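Side-chain contacts in walker-Type ATPase (Pyrococcus abyssi, PDB 2QEN), which binds ADP through a P-loop ATPase domain and is probably an ATP-binding enzyme, though its cellular role is unknown: residues A158-P163 with Y191-G196; R141-G144 with E150-A153; L293-W298 with R302-V307; S281-D286 with T310-P315. The protein carries 1 engineered substitution. One frame throughout, in Å; residues are numbered along the deposited sequence.

In the fold
Contact 2 comes first along the chain. It closes a short loop between strand 130-135 and helix 149-161, folding residues 141-144 back on the first turns of that helix. Contact 1 follows in series. It joins the end of the same helix to the segment that leads into strand 196-199, an outermost strand of the parallel sheet. The centres of these two contacts are about 16 Å apart, in the ATPase domain. Contacts 3 and 4 belong to the C-terminal winged-helix region. Contact 4 spans residues 281-315, and contact 3 lies within that span. They touch directly, and together they join helices 282-292, 298-307 and 314-326.

Contact 1: A158-P163 with Y191-G196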
loop_
_atom_site.group_PDB
_atom_site.type_symbol
_atom_site.label_atom_id
_atom_site.label_comp_id
_atom_site.label_asym_id
_atom_site.label_seq_id
_atom_site.Cartn_x
_atom_site.Cartn_y
_atom_site.Cartn_z
ATOM N N ALA A 158 -2.425 12.100 19.254
ATOM C CA ALA A 158 -2.296 13.011 18.114
ATOM C C ALA A 158 -3.664 13.562 17.640
ATOM O O ALA A 158 -3.812 14.760 17.394
ATOM C CB ALA A 158 -1.549 12.332 16.975
ATOM N N TYR A 159 -4.652 12.677 17.525
ATOM C CA TYR A 159 -6.003 13.028 17.064
ATOM C C TYR A 159 -6.594 14.147 17.909
ATOM O O TYR A 159 -7.077 15.151 17.382
ATOM C CB TYR A 159 -6.923 11.795 17.123
ATOM C CG TYR A 159 -8.182 11.906 16.288
ATOM C CD1 TYR A 159 -9.265 12.686 16.713
ATOM C CD2 TYR A 159 -8.297 11.211 15.078
ATOM C CE1 TYR A 159 -10.425 12.791 15.932
ATOM C CE2 TYR A 159 -9.438 11.301 14.298
ATOM C CZ TYR A 159 -10.500 12.099 14.734
ATOM O OH TYR A 159 -11.630 12.201 13.968
ATOM N N ASP A 160 -6.546 13.968 19.229
ATOM C CA ASP A 160 -7.208 14.873 20.158
ATOM C C ASP A 160 -6.415 16.144 20.451
ATOM O O ASP A 160 -7.005 17.206 20.663
ATOM C CB ASP A 160 -7.485 14.167 21.488
ATOM C CG ASP A 160 -8.456 13.007 21.366
ATOM O OD1 ASP A 160 -9.296 12.972 20.441
ATOM O OD2 ASP A 160 -8.390 12.118 22.239
ATOM N N SER A 161 -5.088 16.036 20.485
ATOM C CA SER A 161 -4.254 17.056 21.143
ATOM C C SER A 161 -3.151 17.687 20.301
ATOM O O SER A 161 -2.515 18.635 20.754
ATOM C CB SER A 161 -3.607 16.461 22.390
ATOM O OG SER A 161 -4.592 15.888 23.210
ATOM N N LEU A 162 -2.893 17.154 19.110
ATOM C CA LEU A 162 -1.842 17.701 18.247
ATOM C C LEU A 162 -2.436 18.237 16.923
ATOM O O LEU A 162 -2.334 17.588 15.880
ATOM C CB LEU A 162 -0.719 16.657 18.047
ATOM C CG LEU A 162 -0.055 16.085 19.332
ATOM C CD1 LEU A 162 0.913 14.938 19.021
ATOM C CD2 LEU A 162 0.638 17.171 20.199
ATOM N N PRO A 163 -3.086 19.426 16.976
ATOM C CA PRO A 163 -3.810 19.971 15.814
ATOM C C PRO A 163 -2.945 20.369 14.615
ATOM O O PRO A 163 -3.462 20.507 13.507
ATOM C CB PRO A 163 -4.521 21.212 16.382
ATOM C CG PRO A 163 -3.742 21.585 17.601
ATOM C CD PRO A 163 -3.214 20.302 18.167
ATOM N N TYR A 191 -11.266 4.448 19.672
ATOM C CA TYR A 191 -12.716 4.268 19.622
ATOM C C TYR A 191 -13.463 5.586 19.418
ATOM O O TYR A 191 -13.164 6.582 20.076
ATOM C CB TYR A 191 -13.237 3.558 20.877
ATOM C CG TYR A 191 -14.745 3.503 20.944
ATOM C CD1 TYR A 191 -15.464 2.584 20.173
ATOM C CD2 TYR A 191 -15.455 4.376 21.768
ATOM C CE1 TYR A 191 -16.841 2.538 20.219
ATOM C CE2 TYR A 191 -16.849 4.330 21.836
ATOM C CZ TYR A 191 -17.533 3.415 21.057
ATOM O OH TYR A 191 -18.907 3.365 21.120
ATOM N N GLY A 192 -14.431 5.570 18.502
ATOM C CA GLY A 192 -15.252 6.749 18.204
ATOM C C GLY A 192 -14.577 7.826 17.362
ATOM O O GLY A 192 -15.207 8.820 17.003
ATOM N N ARG A 193 -13.299 7.639 17.045
ATOM C CA ARG A 193 -12.547 8.662 16.327
ATOM C C ARG A 193 -12.629 8.394 14.828
ATOM O O ARG A 193 -12.327 7.286 14.374
ATOM C CB ARG A 193 -11.106 8.734 16.834
ATOM C CG ARG A 193 -10.980 9.537 18.140
ATOM C CD ARG A 193 -9.689 9.238 18.860
ATOM N NE ARG A 193 -9.645 9.821 20.207
ATOM C CZ ARG A 193 -9.952 9.169 21.327
ATOM N NH1 ARG A 193 -10.356 7.904 21.293
ATOM N NH2 ARG A 193 -9.865 9.792 22.494
ATOM N N ILE A 194 -13.070 9.404 14.079
ATOM C CA ILE A 194 -13.342 9.256 12.653
ATOM C C ILE A 194 -12.128 9.634 11.790
ATOM O O ILE A 194 -11.532 10.706 11.958
ATOM C CB ILE A 194 -14.621 10.042 12.222
ATOM C CG1 ILE A 194 -15.845 9.530 12.991
ATOM C CG2 ILE A 194 -14.870 9.896 10.735
ATOM C CD1 ILE A 194 -17.070 10.431 12.916
ATOM N N ALA A 195 -11.787 8.729 10.873
ATOM C CA ALA A 195 -10.699 8.921 9.916
ATOM C C ALA A 195 -11.251 9.144 8.511
ATOM O O ALA A 195 -12.243 8.547 8.137
ATOM C CB ALA A 195 -9.748 7.709 9.930
ATOM N N GLY A 196 -10.611 10.016 7.742
ATOM C CA GLY A 196 -10.939 10.135 6.325
ATOM C C GLY A 196 -10.457 8.898 5.580
ATOM O O GLY A 196 -9.590 8.165 6.069
#
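Tyr159 holds CG anti to its backbone N (chi1 -162°), and Arg193 runs extended from CG to NE. These torsions lay the arginine chain over the phenol ring and carry its guanidinium on to Asp160. The contact lies on the surface of the P-loop ATPase domain. It joins the last turn of helix 149-161 to the segment leading into strand 196-199, an outermost strand of the parallel sheet.

The arginine and tyrosine side chains lie alongside each other and run in opposite senses. The aliphatic part of the arginine covers one face of the ring. Arg193 CB sits 3.9 Å from the Tyr159 ring centroid, only 9° off the ring normal, a CH-pi contact. The guanidinium stands almost perpendicular to the ring, so it is not stacked on it.

Beyond the ring, Arg193 grips the Asp160 carboxylate side-on with two nitrogens. NH2 of Arg193 reaches OD2 of Asp160 at 2.8 Å, on the syn lone pair. NE of Arg193 bonds to OD1 of Asp160 at 3.2 Å and is nearly straight, with a 165° angle at the hydrogen. Two bonds limit rotation of the guanidinium. Tyr159 also packs on Pro32 and Leu33, which places its ring beside strand 33-37. At the ring edge, Tyr159 OH donates to Ile194 O at 2.5 Å, in the carbonyl plane and on a lone pair.

Contact 2: R141-G144 with E150-A153; sequences RFYG and ELLA
Tyr143 and Leu151 make the apolar part of this contact. The methyl CD1 of Leu151 lies over one face of the Tyr143 ring, displaced toward the rim. It is 3.8 Å from Tyr143 CG, and 4.1 Å from the ring centroid in a CH-pi contact. The two side chains cross at about a right angle. A chi1 of 177° swings the Tyr143 ring away from its own amide and onto the helix. Both residues are buried, and Leu77 of helix 74-84 packs against both.

The second kind of contact is polar against aromatic. Glu150 bends at chi2 (94°), and its OE1 comes to the edge of the Tyr143 ring, near the ring plane. OE1 of Glu150 is 3.9 Å from Tyr143 CE1. The carboxylate and ring planes are 76° apart. Glu150 CB also touches the ring, 4.0 Å from Tyr143 CE1. No hydrogen bond joins the segments.

Leu151 is about 12 Å, side chain to side chain, from Glu136, which binds magnesium in a structure of this protein, though not in this chain. The contact is packing in a P-loop ATPase domain, where the loop after strand 130-135 folds back on the start of helix 149-161.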
loop_
_atom_site.group_PDB
_atom_site.type_symbol
_atom_site.label_atom_id
_atom_site.label_comp_id
_atom_site.label_asym_id
_atom_site.label_seq_id
_atom_site.Cartn_x
_atom_site.Cartn_y
_atom_site.Cartn_z
ATOM N N ARG A 141 0.756 -3.844 13.862
ATOM C CA ARG A 141 0.208 -4.856 14.770
ATOM C C ARG A 141 1.314 -5.782 15.281
ATOM O O ARG A 141 1.138 -6.477 16.278
ATOM C CB ARG A 141 -0.950 -5.641 14.119
ATOM C CG ARG A 141 -0.577 -6.679 13.062
ATOM C CD ARG A 141 -1.840 -7.257 12.429
ATOM N NE ARG A 141 -1.609 -8.416 11.556
ATOM C CZ ARG A 141 -1.205 -8.348 10.284
ATOM N NH1 ARG A 141 -0.953 -7.166 9.719
ATOM N NH2 ARG A 141 -1.040 -9.466 9.569
ATOM N N PHE A 142 2.461 -5.749 14.607
ATOM C CA PHE A 142 3.644 -6.513 15.020
ATOM C C PHE A 142 4.635 -5.651 15.832
ATOM O O PHE A 142 5.790 -6.030 16.043
ATOM C CB PHE A 142 4.326 -7.135 13.804
ATOM C CG PHE A 142 3.462 -8.122 13.065
ATOM C CD1 PHE A 142 3.194 -9.386 13.605
ATOM C CD2 PHE A 142 2.925 -7.797 11.827
ATOM C CE1 PHE A 142 2.395 -10.313 12.920
ATOM C CE2 PHE A 142 2.135 -8.716 11.122
ATOM C CZ PHE A 142 1.863 -9.983 11.679
ATOM N N TYR A 143 4.162 -4.488 16.270
ATOM C CA TYR A 143 4.912 -3.619 17.166
ATOM C C TYR A 143 4.687 -4.031 18.625
ATOM O O TYR A 143 3.547 -4.284 19.037
ATOM C CB TYR A 143 4.472 -2.173 16.950
ATOM C CG TYR A 143 5.114 -1.173 17.873
ATOM C CD1 TYR A 143 4.593 -0.929 19.151
ATOM C CD2 TYR A 143 6.231 -0.452 17.465
ATOM C CE1 TYR A 143 5.188 0.000 20.001
ATOM C CE2 TYR A 143 6.824 0.479 18.299
ATOM C CZ TYR A 143 6.303 0.702 19.561
ATOM O OH TYR A 143 6.906 1.634 20.371
ATOM N N GLY A 144 5.774 -4.092 19.395
ATOM C CA GLY A 144 5.700 -4.392 20.823
ATOM C C GLY A 144 5.227 -5.802 21.110
ATOM O O GLY A 144 5.481 -6.712 20.326
ATOM N N GLU A 150 0.074 0.510 21.787
ATOM C CA GLU A 150 0.810 1.735 22.078
ATOM C C GLU A 150 0.751 2.695 20.892
ATOM O O GLU A 150 0.731 3.906 21.089
ATOM C CB GLU A 150 2.276 1.435 22.422
ATOM C CG GLU A 150 2.492 0.544 23.635
ATOM C CD GLU A 150 2.635 -0.933 23.278
ATOM O OE1 GLU A 150 2.216 -1.363 22.177
ATOM O OE2 GLU A 150 3.188 -1.671 24.107
ATOM N N LEU A 151 0.726 2.161 19.666
ATOM C CA LEU A 151 0.585 3.021 18.470
ATOM C C LEU A 151 -0.825 3.581 18.326
ATOM O O LEU A 151 -0.994 4.745 18.000
ATOM C CB LEU A 151 1.051 2.332 17.180
ATOM C CG LEU A 151 2.557 2.468 16.955
ATOM C CD1 LEU A 151 3.048 1.396 16.038
ATOM C CD2 LEU A 151 2.934 3.859 16.416
ATOM N N LEU A 152 -1.830 2.759 18.611
ATOM C CA LEU A 152 -3.220 3.227 18.644
ATOM C C LEU A 152 -3.421 4.340 19.679
ATOM O O LEU A 152 -4.086 5.325 19.398
ATOM C CB LEU A 152 -4.175 2.065 18.915
ATOM C CG LEU A 152 -4.112 0.864 17.965
ATOM C CD1 LEU A 152 -5.043 -0.236 18.437
ATOM C CD2 LEU A 152 -4.412 1.276 16.497
ATOM N N ALA A 153 -2.835 4.170 20.868
ATOM C CA ALA A 153 -2.858 5.184 21.912
ATOM C C ALA A 153 -2.155 6.470 21.463
ATOM O O ALA A 153 -2.680 7.568 21.659
ATOM C CB ALA A 153 -2.252 4.638 23.214
#

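Contact 3: L293-W298 with R302-V307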
loop_
_atom_site.group_PDB
_atom_site.type_symbol
_atom_site.label_atom_id
_atom_site.label_comp_id
_atom_site.label_asym_id
_atom_site.label_seq_id
_atom_site.Cartn_x
_atom_site.Cartn_y
_atom_site.Cartn_z
ATOM N N LEU A 293 -9.072 -20.368 -11.554
ATOM C CA LEU A 293 -9.506 -21.332 -12.580
ATOM C C LEU A 293 -11.026 -21.308 -12.848
ATOM O O LEU A 293 -11.527 -22.127 -13.609
ATOM C CB LEU A 293 -9.057 -22.770 -12.229
ATOM C CG LEU A 293 -7.558 -23.111 -12.137
ATOM C CD1 LEU A 293 -7.388 -24.467 -11.475
ATOM C CD2 LEU A 293 -6.903 -23.140 -13.497
ATOM N N GLY A 294 -11.751 -20.390 -12.202
ATOM C CA GLY A 294 -13.193 -20.274 -12.382
ATOM C C GLY A 294 -14.068 -20.994 -11.374
ATOM O O GLY A 294 -15.283 -21.021 -11.522
ATOM N N TYR A 295 -13.474 -21.606 -10.359
ATOM C CA TYR A 295 -14.263 -22.123 -9.248
ATOM C C TYR A 295 -14.412 -20.960 -8.243
ATOM O O TYR A 295 -13.639 -20.816 -7.325
ATOM C CB TYR A 295 -13.643 -23.397 -8.653
ATOM C CG TYR A 295 -13.366 -24.480 -9.688
ATOM C CD1 TYR A 295 -14.356 -25.370 -10.060
ATOM C CD2 TYR A 295 -12.116 -24.596 -10.300
ATOM C CE1 TYR A 295 -14.127 -26.347 -11.001
ATOM C CE2 TYR A 295 -11.875 -25.583 -11.279
ATOM C CZ TYR A 295 -12.888 -26.453 -11.609
ATOM O OH TYR A 295 -12.697 -27.441 -12.545
ATOM N N ASN A 296 -15.422 -20.121 -8.477
ATOM C CA ASN A 296 -15.503 -18.787 -7.884
ATOM C C ASN A 296 -16.823 -18.555 -7.108
ATOM O O ASN A 296 -17.265 -17.417 -6.876
ATOM C CB ASN A 296 -15.332 -17.759 -9.004
ATOM C CG ASN A 296 -16.391 -17.882 -10.048
ATOM O OD1 ASN A 296 -17.305 -18.693 -9.910
ATOM N ND2 ASN A 296 -16.302 -17.069 -11.095
ATOM N N ARG A 297 -17.443 -19.663 -6.728
ATOM C CA ARG A 297 -18.580 -19.669 -5.818
ATOM C C ARG A 297 -18.297 -20.700 -4.730
ATOM O O ARG A 297 -17.547 -21.652 -4.954
ATOM C CB ARG A 297 -19.883 -19.966 -6.570
ATOM C CG ARG A 297 -20.435 -18.731 -7.294
ATOM C CD ARG A 297 -21.390 -19.086 -8.433
ATOM N NE ARG A 297 -20.641 -19.343 -9.662
ATOM C CZ ARG A 297 -20.305 -18.415 -10.561
ATOM N NH1 ARG A 297 -20.672 -17.144 -10.395
ATOM N NH2 ARG A 297 -19.605 -18.769 -11.635
ATOM N N TRP A 298 -18.864 -20.475 -3.553
ATOM C CA TRP A 298 -18.647 -21.306 -2.375
ATOM C C TRP A 298 -18.606 -22.811 -2.633
ATOM O O TRP A 298 -17.604 -23.468 -2.337
ATOM C CB TRP A 298 -19.731 -20.997 -1.341
ATOM C CG TRP A 298 -19.594 -21.727 -0.043
ATOM C CD1 TRP A 298 -19.989 -23.019 0.238
ATOM C CD2 TRP A 298 -19.057 -21.199 1.176
ATOM N NE1 TRP A 298 -19.716 -23.316 1.557
ATOM C CE2 TRP A 298 -19.147 -22.220 2.153
ATOM C CE3 TRP A 298 -18.501 -19.961 1.534
ATOM C CZ2 TRP A 298 -18.705 -22.038 3.475
ATOM C CZ3 TRP A 298 -18.055 -19.784 2.849
ATOM C CH2 TRP A 298 -18.155 -20.830 3.801
ATOM N N ARG A 302 -15.432 -25.501 -2.672
ATOM C CA ARG A 302 -15.476 -26.572 -1.712
ATOM C C ARG A 302 -15.382 -27.960 -2.361
ATOM O O ARG A 302 -14.583 -28.802 -1.912
ATOM C CB ARG A 302 -16.771 -26.423 -0.922
ATOM C CG ARG A 302 -16.947 -27.294 0.296
ATOM C CD ARG A 302 -18.421 -27.210 0.729
ATOM N NE ARG A 302 -19.283 -27.887 -0.244
ATOM C CZ ARG A 302 -20.519 -27.519 -0.584
ATOM N NH1 ARG A 302 -21.095 -26.452 -0.039
ATOM N NH2 ARG A 302 -21.178 -28.232 -1.490
ATOM N N ASP A 303 -16.190 -28.204 -3.399
ATOM C CA ASP A 303 -16.145 -29.484 -4.117
ATOM C C ASP A 303 -14.812 -29.680 -4.850
ATOM O O ASP A 303 -14.295 -30.785 -4.903
ATOM C CB ASP A 303 -17.271 -29.594 -5.151
ATOM C CG ASP A 303 -18.680 -29.605 -4.532
ATOM O OD1 ASP A 303 -18.846 -29.794 -3.286
ATOM O OD2 ASP A 303 -19.628 -29.424 -5.334
ATOM N N TYR A 304 -14.282 -28.607 -5.434
ATOM C CA TYR A 304 -13.048 -28.693 -6.231
ATOM C C TYR A 304 -11.896 -29.191 -5.365
ATOM O O TYR A 304 -11.205 -30.160 -5.714
ATOM C CB TYR A 304 -12.697 -27.341 -6.858
ATOM C CG TYR A 304 -11.428 -27.366 -7.698
ATOM C CD1 TYR A 304 -11.366 -28.105 -8.894
ATOM C CD2 TYR A 304 -10.294 -26.663 -7.290
ATOM C CE1 TYR A 304 -10.197 -28.134 -9.657
ATOM C CE2 TYR A 304 -9.123 -26.675 -8.043
ATOM C CZ TYR A 304 -9.086 -27.395 -9.229
ATOM O OH TYR A 304 -7.928 -27.415 -9.966
ATOM N N LEU A 305 -11.736 -28.541 -4.218
ATOM C CA LEU A 305 -10.699 -28.892 -3.272
ATOM C C LEU A 305 -10.909 -30.243 -2.597
ATOM O O LEU A 305 -9.933 -30.933 -2.315
ATOM C CB LEU A 305 -10.513 -27.773 -2.232
ATOM C CG LEU A 305 -10.060 -26.418 -2.802
ATOM C CD1 LEU A 305 -9.896 -25.390 -1.688
ATOM C CD2 LEU A 305 -8.762 -26.557 -3.638
ATOM N N ALA A 306 -12.165 -30.616 -2.330
ATOM C CA ALA A 306 -12.473 -31.937 -1.763
ATOM C C ALA A 306 -11.984 -33.026 -2.702
ATOM O O ALA A 306 -11.407 -34.029 -2.281
ATOM C CB ALA A 306 -13.985 -32.089 -1.520
ATOM N N VAL A 307 -12.221 -32.788 -3.985
ATOM C CA VAL A 307 -11.905 -33.700 -5.061
ATOM C C VAL A 307 -10.384 -33.806 -5.278
ATOM O O VAL A 307 -9.873 -34.878 -5.607
ATOM C CB VAL A 307 -12.681 -33.225 -6.335
ATOM C CG1 VAL A 307 -11.907 -33.449 -7.628
ATOM C CG2 VAL A 307 -14.096 -33.837 -6.354
#
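Tyr304 leaves helix 298-307 toward the preceding loop, and its ring lies against that of Tyr295. Its CB touches first, over the face of the Tyr295 ring and 4.2 Å from that ring's centroid. CG of Tyr304 follows, 3.9 Å from Tyr295 CD2. Next, CD1 of Tyr304 is 3.5 Å from both Tyr295 CE2 and CZ, and CE1 of Tyr304 is also 3.5 Å from Tyr295 CE2. The rings form an offset stack with centroids 4.1 Å apart and planes at 16°. With chi1 at 180° the Tyr304 ring extends along Tyr295 to the Leu293 side chain. At the tip, Tyr304 OH meets Leu293 CD1 at 3.4 Å.

These residues belong to the winged helix-turn-helix region. The loop 293-297 joins helix 282-292 to helix 298-307. A Schellman motif with Gly294 at its positive-phi position ends helix 282-292, and an inverse gamma turn centred on Tyr295 follows. Arg297 occupies the N-cap position of the next helix.

In the first turn of that helix, Arg302 N donates to Trp298 O at 3.0 Å. Arg302 then bends at chi3 and brings NH1 to the edge of the indole, near the ring plane. The guanidinium and indole planes are 70° apart. Trp298 NE1 has its polar partner elsewhere, a hydrogen bond to Glu314, and Arg302 NH1 makes a long, weak ion pair with the same carboxylate.

Contact 4: S281-D286 with T310-P315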
loop_
_atom_site.group_PDB
_atom_site.type_symbol
_atom_site.label_atom_id
_atom_site.label_comp_id
_atom_site.label_asym_id
_atom_site.label_seq_id
_atom_site.Cartn_x
_atom_site.Cartn_y
_atom_site.Cartn_z
ATOM N N SER A 281 -1.090 -21.410 5.803
ATOM C CA SER A 281 -1.886 -22.562 5.443
ATOM C C SER A 281 -1.766 -22.811 3.944
ATOM O O SER A 281 -1.959 -21.892 3.154
ATOM C CB SER A 281 -3.349 -22.345 5.842
ATOM O OG SER A 281 -4.170 -23.387 5.352
ATOM N N PRO A 282 -1.457 -24.064 3.546
ATOM C CA PRO A 282 -1.449 -24.439 2.120
ATOM C C PRO A 282 -2.809 -24.174 1.476
ATOM O O PRO A 282 -2.890 -23.883 0.275
ATOM C CB PRO A 282 -1.174 -25.949 2.154
ATOM C CG PRO A 282 -0.520 -26.196 3.480
ATOM C CD PRO A 282 -1.107 -25.202 4.420
ATOM N N ARG A 283 -3.860 -24.287 2.287
ATOM C CA ARG A 283 -5.236 -24.000 1.881
ATOM C C ARG A 283 -5.436 -22.655 1.173
ATOM O O ARG A 283 -6.144 -22.588 0.172
ATOM C CB ARG A 283 -6.163 -24.102 3.095
ATOM C CG ARG A 283 -7.043 -25.347 3.146
ATOM C CD ARG A 283 -6.466 -26.529 2.390
ATOM N NE ARG A 283 -5.664 -27.318 3.295
ATOM C CZ ARG A 283 -4.535 -27.939 2.981
ATOM N NH1 ARG A 283 -4.027 -27.889 1.755
ATOM N NH2 ARG A 283 -3.914 -28.610 3.923
ATOM N N TYR A 284 -4.823 -21.592 1.690
ATOM C CA TYR A 284 -4.920 -20.252 1.075
ATOM C C TYR A 284 -4.599 -20.266 -0.412
ATOM O O TYR A 284 -5.344 -19.721 -1.202
ATOM C CB TYR A 284 -3.998 -19.244 1.765
ATOM C CG TYR A 284 -4.471 -18.734 3.103
ATOM C CD1 TYR A 284 -5.756 -18.207 3.263
ATOM C CD2 TYR A 284 -3.613 -18.732 4.205
ATOM C CE1 TYR A 284 -6.183 -17.714 4.497
ATOM C CE2 TYR A 284 -4.028 -18.251 5.439
ATOM C CZ TYR A 284 -5.316 -17.746 5.581
ATOM O OH TYR A 284 -5.731 -17.275 6.805
ATOM N N VAL A 285 -3.483 -20.892 -0.776
ATOM C CA VAL A 285 -3.042 -20.943 -2.173
ATOM C C VAL A 285 -3.929 -21.851 -3.032
ATOM O O VAL A 285 -4.195 -21.543 -4.198
ATOM C CB VAL A 285 -1.563 -21.343 -2.301
ATOM C CG1 VAL A 285 -1.113 -21.247 -3.750
ATOM C CG2 VAL A 285 -0.709 -20.440 -1.434
ATOM N N ASP A 286 -4.380 -22.955 -2.439
ATOM C CA ASP A 286 -5.349 -23.865 -3.057
ATOM C C ASP A 286 -6.645 -23.129 -3.420
ATOM O O ASP A 286 -7.187 -23.329 -4.503
ATOM C CB ASP A 286 -5.665 -25.034 -2.118
ATOM C CG ASP A 286 -4.538 -26.088 -2.059
ATOM O OD1 ASP A 286 -3.563 -26.024 -2.840
ATOM O OD2 ASP A 286 -4.647 -27.005 -1.214
ATOM N N THR A 310 -8.195 -32.241 -0.303
ATOM C CA THR A 310 -8.508 -31.598 0.974
ATOM C C THR A 310 -9.961 -31.125 1.111
ATOM O O THR A 310 -10.372 -30.140 0.490
ATOM C CB THR A 310 -7.526 -30.453 1.312
ATOM O OG1 THR A 310 -6.187 -30.972 1.378
ATOM C CG2 THR A 310 -7.875 -29.851 2.672
ATOM N N LYS A 311 -10.724 -31.845 1.930
ATOM C CA LYS A 311 -12.051 -31.416 2.355
ATOM C C LYS A 311 -11.905 -30.354 3.455
ATOM O O LYS A 311 -11.344 -30.627 4.525
ATOM C CB LYS A 311 -12.867 -32.610 2.870
ATOM C CG LYS A 311 -13.475 -33.490 1.773
ATOM C CD LYS A 311 -14.351 -34.606 2.366
ATOM C CE LYS A 311 -15.098 -35.400 1.286
ATOM N NZ LYS A 311 -16.111 -36.336 1.886
ATOM N N ILE A 312 -12.395 -29.147 3.178
ATOM C CA ILE A 312 -12.344 -28.049 4.138
ATOM C C ILE A 312 -13.714 -27.881 4.812
ATOM O O ILE A 312 -14.709 -27.673 4.127
ATOM C CB ILE A 312 -11.920 -26.712 3.460
ATOM C CG1 ILE A 312 -10.692 -26.914 2.555
ATOM C CG2 ILE A 312 -11.673 -25.623 4.505
ATOM C CD1 ILE A 312 -10.157 -25.636 1.940
ATOM N N PRO A 313 -13.769 -27.979 6.156
ATOM C CA PRO A 313 -15.019 -27.693 6.868
ATOM C C PRO A 313 -15.544 -26.288 6.575
ATOM O O PRO A 313 -14.760 -25.365 6.321
ATOM C CB PRO A 313 -14.626 -27.801 8.346
ATOM C CG PRO A 313 -13.407 -28.650 8.365
ATOM C CD PRO A 313 -12.682 -28.350 7.079
ATOM N N GLU A 314 -16.862 -26.147 6.640
ATOM C CA GLU A 314 -17.576 -24.922 6.299
ATOM C C GLU A 314 -17.167 -23.686 7.127
ATOM O O GLU A 314 -16.931 -22.611 6.549
ATOM C CB GLU A 314 -19.090 -25.179 6.379
ATOM C CG GLU A 314 -19.883 -24.489 5.286
ATOM C CD GLU A 314 -20.712 -25.449 4.455
ATOM O OE1 GLU A 314 -21.568 -26.147 5.042
ATOM O OE2 GLU A 314 -20.517 -25.499 3.217
ATOM N N PRO A 315 -17.089 -23.822 8.475
ATOM C CA PRO A 315 -16.523 -22.723 9.277
ATOM C C PRO A 315 -15.068 -22.348 8.920
ATOM O O PRO A 315 -14.741 -21.174 8.901
ATOM C CB PRO A 315 -16.639 -23.242 10.723
ATOM C CG PRO A 315 -17.767 -24.258 10.660
ATOM C CD PRO A 315 -17.573 -24.925 9.337
#
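The side chains of Arg283 and Thr310 point at each other across the contact, while those of Arg283 and Ile312 lie alongside and run in opposite senses. In the winged helix-turn-helix region, this packs the start of helix 282-292 against the loop that leads into helix 314-326.

Bends at chi2 (26°) and chi3 fold the arginine chain, laying CG on Ile312 and bringing the guanidinium to Thr310. Arg283 CG comes 3.4 Å from Ile312 CD1. Farther along, Arg283 CD and NE meet the methyl CG2 of Thr310, which lies 3.4 Å from Arg283 NE. Thr310 OG1 sits over one face of the guanidinium, above its centre, 3.8 Å from Arg283 CZ. Nothing across the two segments is hydrogen-bonded, and the contact is by packing.

Ile312 also packs on Leu305 of helix 298-307 and on Leu320 of helix 314-326, and Arg283 touches Leu320 as well. Helices 282-292, 298-307 and 314-326 thus come together beside this contact.

The guanidinium is also held within its own helix. Asp286 lies at its edge, one turn on, and forms a salt bridge. Arg283 NH1 donates to Asp286 OD2 at 3.2 Å, in the guanidinium plane, and reaches that oxygen on its anti side, 35° out of the carboxylate plane.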